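Long-range contact in ADP-ribose pyrophosphatase MutT (Rickettsia felis, PDB 4KYX), which probably hydrolyses nucleoside diphosphate-linked compounds such as ADP-ribose or 8-oxo-dGTP with the help of magnesium, as a member of the Nudix family: residues A43-H48 against R61-E66. Numbering follows the deposited sequence.
Sequences APAGGH and REVLEE
With CG beside the backbone N and anti to the carbonyl carbon, Glu62 (chi1 -74°) and Glu66 (chi1 -65°) both send an extended chain from the helix to strand 45-48, where their carboxylates meet the backbone one after the other, Glu66 at Gly46 and Glu62 from Gly46 CA to His48. Glu66 OE1 accepts a hydrogen bond from Gly46 N (2.9 Å, N-H...O 154°) through its syn lone pair. Its partner oxygen, OE2, lies 2.6 Å from Gly46 O, so one carboxylate spans both backbone polar atoms of the same glycine. Glu62 OE1 comes to 3.2 Å from Gly46 CA and 2.8 Å from Gly47 N, but at too poor an angle for a hydrogen bond. Glu62 OE2 lies 3.0 Å from His48 O, two acceptors with no bond between them. Water 1 donates to His48 O (2.7 Å) and weakly accepts from Arg61 NH2; His48 O and water 1 both lie in plane at the guanidinium edge. Arg61 also forms salt bridges with Glu65, through NH1 (3.2 Å to OE1), and with Glu53, through NE. Deeper in, Ala45 CB packs against Val63 CG2 at 4.0 Å, and both side chains rest on Ile21 of strand 14-22. Gly46 takes a positive-phi backbone shape suited to a residue without CB, and Gly47 carries none on its side next to Glu62, so the carboxylate lies close to the backbone. Gly47, Glu53 and Arg61 to Glu66 match the Nudix box, whose glutamates bind magnesium in relatives; the acidic oxygens and backbone carbonyls brought together here are consistent with such a site.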
loop_
_atom_site.group_PDB
_atom_site.type_symbol
_atom_site.label_atom_id
_atom_site.label_comp_id
_atom_site.label_asym_id
_atom_site.label_seq_id
_atom_site.Cartn_x
_atom_site.Cartn_y
_atom_site.Cartn_z
ATOM N N ALA A 43 -10.693 10.223 12.676
ATOM C CA ALA A 43 -9.715 9.292 12.079
ATOM C C ALA A 43 -9.618 8.044 12.896
ATOM O O ALA A 43 -9.774 8.073 14.107
ATOM C CB ALA A 43 -8.342 9.910 11.983
ATOM N N PRO A 44 -9.254 6.937 12.256
ATOM C CA PRO A 44 -8.974 5.767 13.075
ATOM C C PRO A 44 -7.595 5.855 13.745
ATOM O O PRO A 44 -6.808 6.763 13.447
ATOM C CB PRO A 44 -9.043 4.644 12.053
ATOM C CG PRO A 44 -8.620 5.299 10.773
ATOM C CD PRO A 44 -8.974 6.734 10.818
ATOM N N ALA A 45 -7.264 4.875 14.580
ATOM C CA ALA A 45 -5.905 4.700 15.036
ATOM C C ALA A 45 -4.970 4.491 13.839
ATOM O O ALA A 45 -5.413 3.993 12.757
ATOM C CB ALA A 45 -5.846 3.533 15.993
ATOM N N GLY A 46 -3.720 4.904 14.017
ATOM C CA GLY A 46 -2.694 4.645 13.011
ATOM C C GLY A 46 -1.662 5.724 12.921
ATOM O O GLY A 46 -1.646 6.631 13.713
ATOM N N GLY A 47 -0.754 5.570 11.980
ATOM C CA GLY A 47 0.318 6.482 11.824
ATOM C C GLY A 47 1.294 5.841 10.861
ATOM O O GLY A 47 0.906 4.979 10.059
ATOM N N HIS A 48 2.548 6.232 10.970
ATOM C CA HIS A 48 3.505 5.909 9.919
ATOM C C HIS A 48 4.099 4.520 10.100
ATOM O O HIS A 48 4.457 4.129 11.216
ATOM C CB HIS A 48 4.645 6.892 9.995
ATOM C CG HIS A 48 4.305 8.232 9.467
ATOM N ND1 HIS A 48 4.507 9.381 10.193
ATOM C CD2 HIS A 48 3.800 8.625 8.272
ATOM C CE1 HIS A 48 4.116 10.429 9.489
ATOM N NE2 HIS A 48 3.686 10.002 8.318
ATOM N N ARG A 61 1.393 -2.058 17.514
ATOM C CA ARG A 61 2.152 -1.020 18.198
ATOM C C ARG A 61 1.373 0.316 18.254
ATOM O O ARG A 61 1.174 0.912 19.361
ATOM C CB ARG A 61 3.479 -0.784 17.483
ATOM C CG ARG A 61 4.264 0.338 18.098
ATOM C CD ARG A 61 5.615 0.483 17.475
ATOM N NE ARG A 61 5.556 0.857 16.068
ATOM C CZ ARG A 61 5.181 2.034 15.587
ATOM N NH1 ARG A 61 4.771 3.017 16.385
ATOM N NH2 ARG A 61 5.205 2.238 14.274
ATOM N N GLU A 62 0.904 0.757 17.101
ATOM C CA GLU A 62 0.228 2.067 16.997
ATOM C C GLU A 62 -1.031 2.114 17.841
ATOM O O GLU A 62 -1.263 3.094 18.598
ATOM C CB GLU A 62 -0.047 2.375 15.546
ATOM C CG GLU A 62 1.254 2.750 14.860
ATOM C CD GLU A 62 1.089 3.240 13.461
ATOM O OE1 GLU A 62 0.043 2.982 12.778
ATOM O OE2 GLU A 62 2.107 3.803 12.983
ATOM N N VAL A 63 -1.834 1.053 17.760
ATOM C CA VAL A 63 -3.060 0.958 18.572
ATOM C C VAL A 63 -2.727 1.039 20.076
ATOM O O VAL A 63 -3.378 1.780 20.853
ATOM C CB VAL A 63 -3.900 -0.291 18.203
ATOM C CG1 VAL A 63 -5.025 -0.551 19.223
ATOM C CG2 VAL A 63 -4.443 -0.147 16.789
ATOM N N LEU A 64 -1.715 0.280 20.505
ATOM C CA LEU A 64 -1.337 0.312 21.912
ATOM C C LEU A 64 -0.859 1.702 22.338
ATOM O O LEU A 64 -1.239 2.204 23.435
ATOM C CB LEU A 64 -0.249 -0.756 22.235
ATOM C CG LEU A 64 0.099 -1.079 23.680
ATOM C CD1 LEU A 64 -1.133 -1.502 24.436
ATOM C CD2 LEU A 64 1.196 -2.182 23.653
ATOM N N GLU A 65 0.050 2.271 21.563
ATOM C CA GLU A 65 0.602 3.609 21.843
ATOM C C GLU A 65 -0.485 4.685 21.945
ATOM O O GLU A 65 -0.354 5.621 22.709
ATOM C CB GLU A 65 1.593 4.061 20.756
ATOM C CG GLU A 65 2.959 3.441 20.895
ATOM C CD GLU A 65 3.869 3.780 19.733
ATOM O OE1 GLU A 65 3.492 4.640 18.880
ATOM O OE2 GLU A 65 4.957 3.179 19.664
ATOM N N GLU A 66 -1.516 4.588 21.104
ATOM C CA GLU A 66 -2.514 5.668 20.987
ATOM C C GLU A 66 -3.736 5.554 21.947
ATOM O O GLU A 66 -4.300 6.578 22.363
ATOM C CB GLU A 66 -2.976 5.778 19.525
ATOM C CG GLU A 66 -1.839 6.205 18.612
ATOM C CD GLU A 66 -2.184 6.114 17.159
ATOM O OE1 GLU A 66 -3.253 5.572 16.826
ATOM O OE2 GLU A 66 -1.317 6.489 16.314
HETATM O O HOH W 1 4.534 5.401 13.568
#